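Long-range contact in flocculation protein FLO11 (Saccharomyces cerevisiae, PDB 4UYS), which mediates homotypic cell-cell adhesion between yeast cells through its Flo11 domain, the part present here, supporting flocculation, invasive growth and biofilm formation: residues 122-127 / 141-146. Residues are numbered along the deposited sequence; the frame is centred on the assembly and turned at random.
Sequences QFEYLQ and TTSFDL. With NA (sodium ion), chain E.
Phe123 and Phe144 exchange both backbone hydrogen bonds, Phe123 N to Phe144 O at 2.9 Å and Phe144 N to Phe123 O at 3.1 Å, which makes them the hydrogen-bonded pair of two antiparallel strands. Tyr125 N carries the pairing on to Thr142 O, just before strand 143-147 begins.

On the aromatic face of the sheet the two phenylalanine rings lie nearly parallel (19°) but strongly offset, with little ring-on-ring overlap. Phe123 CB instead sits over the Phe144 face, 3.9 Å from the ring centroid, in a CH-pi contact. With CG between its backbone N and carbonyl carbon (chi1 57°), Phe144 places its ring against Phe123 CB, and its CE1 also meets Tyr125 CE2. Leu146 CD1 packs against Phe123 CE1.

The other face is polar. Gln127 NE2 donates to the anti lone pair of Glu124 OE1 at 2.9 Å and also to Tyr125 O, while Gln122 NE2 reaches the anti lone pair of Glu124 OE2. These two amides hold the buried carboxylate, and in the modelled conformer Ser143 OG adds a bond to the syn lone pair of Glu124 OE1 at 2.7 Å. A leucine in place of Glu124 would probably leave Ser143 OG and Gln122 NE2 without their carboxylate partner and Gln127 NE2 held by Tyr125 O alone. Beside it, a sodium ion is coordinated by Asp145 OD1 at 2.8 Å and by two waters. Gln122 CG runs alongside that Asp145 oxygen.

Within the Flo11 domain, 143-147 is an outermost strand of a five-stranded antiparallel sheet, and 120-125 separates it from strand 64-70, where the backbone of Glu124 is hydrogen-bonded to that of Trp65 and Ser66. Tyr32 packs on the aromatic face, its ring meeting that of Phe123 and its hydroxyl hydrogen-bonded to Tyr125 OH.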
# COMPACT_ATOMS: atom_id res chain seq x y z
N GLN A 122 -4.80 2.68 -6.29
CA GLN A 122 -5.81 2.77 -7.32
C GLN A 122 -5.38 1.99 -8.56
O GLN A 122 -4.36 2.32 -9.18
CB GLN A 122 -6.06 4.21 -7.67
CG GLN A 122 -7.17 4.41 -8.67
CD GLN A 122 -7.61 5.86 -8.78
OE1 GLN A 122 -7.33 6.72 -7.93
NE2 GLN A 122 -8.28 6.16 -9.87
N PHE A 123 -6.14 0.95 -8.88
CA PHE A 123 -5.91 0.10 -10.03
C PHE A 123 -6.96 0.44 -11.09
O PHE A 123 -8.17 0.50 -10.82
CB PHE A 123 -6.12 -1.38 -9.66
CG PHE A 123 -5.10 -1.95 -8.73
CD1 PHE A 123 -5.11 -1.68 -7.37
CD2 PHE A 123 -4.12 -2.81 -9.22
CE1 PHE A 123 -4.19 -2.29 -6.53
CE2 PHE A 123 -3.20 -3.42 -8.38
CZ PHE A 123 -3.24 -3.15 -7.03
N GLU A 124 -6.49 0.61 -12.32
CA GLU A 124 -7.35 0.75 -13.49
C GLU A 124 -6.89 -0.25 -14.56
O GLU A 124 -5.89 -0.02 -15.25
CB GLU A 124 -7.28 2.20 -14.02
CG GLU A 124 -7.72 3.25 -12.99
CD GLU A 124 -9.13 3.19 -12.44
OE1 GLU A 124 -9.96 2.48 -13.02
OE2 GLU A 124 -9.46 3.79 -11.38
N TYR A 125 -7.63 -1.35 -14.66
CA TYR A 125 -7.44 -2.35 -15.71
C TYR A 125 -8.43 -2.15 -16.85
O TYR A 125 -9.51 -1.63 -16.60
CB TYR A 125 -7.63 -3.74 -15.13
CG TYR A 125 -6.60 -4.19 -14.13
CD1 TYR A 125 -5.39 -4.71 -14.54
CD2 TYR A 125 -6.86 -4.16 -12.76
CE1 TYR A 125 -4.50 -5.25 -13.63
CE2 TYR A 125 -5.95 -4.68 -11.86
CZ TYR A 125 -4.77 -5.22 -12.28
OH TYR A 125 -3.85 -5.75 -11.41
N LEU A 126 -8.05 -2.59 -18.05
CA LEU A 126 -9.01 -2.79 -19.14
C LEU A 126 -9.58 -1.48 -19.62
O LEU A 126 -10.64 -1.42 -20.20
CB LEU A 126 -10.15 -3.75 -18.72
CG LEU A 126 -10.43 -4.93 -19.61
CD1 LEU A 126 -9.19 -5.77 -19.84
CD2 LEU A 126 -11.58 -5.66 -18.99
N GLN A 127 -8.86 -0.39 -19.43
CA GLN A 127 -9.25 0.92 -19.92
C GLN A 127 -8.27 1.39 -20.96
O GLN A 127 -7.22 0.78 -21.17
CB GLN A 127 -9.38 1.92 -18.78
CG GLN A 127 -10.51 1.49 -17.88
CD GLN A 127 -10.40 2.01 -16.48
OE1 GLN A 127 -10.49 3.21 -16.23
NE2 GLN A 127 -10.20 1.09 -15.54
N THR A 141 -13.70 -7.21 -10.69
CA THR A 141 -13.76 -5.77 -10.82
C THR A 141 -12.45 -5.22 -11.41
O THR A 141 -11.37 -5.62 -11.00
CB THR A 141 -14.00 -5.19 -9.42
OG1 THR A 141 -15.25 -5.72 -8.96
CG2 THR A 141 -14.06 -3.70 -9.40
N THR A 142 -12.58 -4.32 -12.37
CA THR A 142 -11.43 -3.81 -13.11
C THR A 142 -10.93 -2.47 -12.66
O THR A 142 -9.78 -2.16 -12.95
CB THR A 142 -11.75 -3.74 -14.62
OG1 THR A 142 -12.92 -2.94 -14.82
CG2 THR A 142 -11.95 -5.09 -15.20
N SER A 143 -11.75 -1.71 -11.93
CA SER A 143 -11.45 -0.34 -11.52
C SER A 143 -11.75 -0.17 -10.04
O SER A 143 -12.93 -0.14 -9.66
CB SER A 143 -12.34 0.61 -12.32
OG SER A 143 -12.24 1.90 -11.77
N PHE A 144 -10.71 -0.10 -9.20
CA PHE A 144 -10.92 -0.19 -7.77
C PHE A 144 -9.76 0.43 -7.03
O PHE A 144 -8.67 0.59 -7.57
CB PHE A 144 -11.14 -1.65 -7.30
CG PHE A 144 -10.01 -2.57 -7.67
CD1 PHE A 144 -10.00 -3.27 -8.87
CD2 PHE A 144 -8.95 -2.75 -6.80
CE1 PHE A 144 -8.95 -4.10 -9.21
CE2 PHE A 144 -7.91 -3.59 -7.13
CZ PHE A 144 -7.91 -4.27 -8.33
N ASP A 145 -10.03 0.78 -5.77
CA ASP A 145 -9.03 1.27 -4.83
C ASP A 145 -8.98 0.29 -3.68
O ASP A 145 -10.01 -0.20 -3.21
CB ASP A 145 -9.47 2.62 -4.23
CG ASP A 145 -9.55 3.75 -5.22
OD1 ASP A 145 -9.10 3.58 -6.36
OD2 ASP A 145 -10.04 4.83 -4.79
N LEU A 146 -7.76 -0.01 -3.24
CA LEU A 146 -7.49 -0.83 -2.05
C LEU A 146 -6.85 0.02 -0.97
O LEU A 146 -5.87 0.73 -1.25
CB LEU A 146 -6.59 -2.00 -2.39
CG LEU A 146 -7.17 -2.94 -3.46
CD1 LEU A 146 -6.21 -4.09 -3.69
CD2 LEU A 146 -8.55 -3.44 -3.09
NA NA E . -10.86 3.44 -8.57
O HOH W 1 -11.93 -0.65 -15.68
O HOH W 2 -13.45 2.88 -8.94
O HOH W 3 -11.62 6.14 -8.38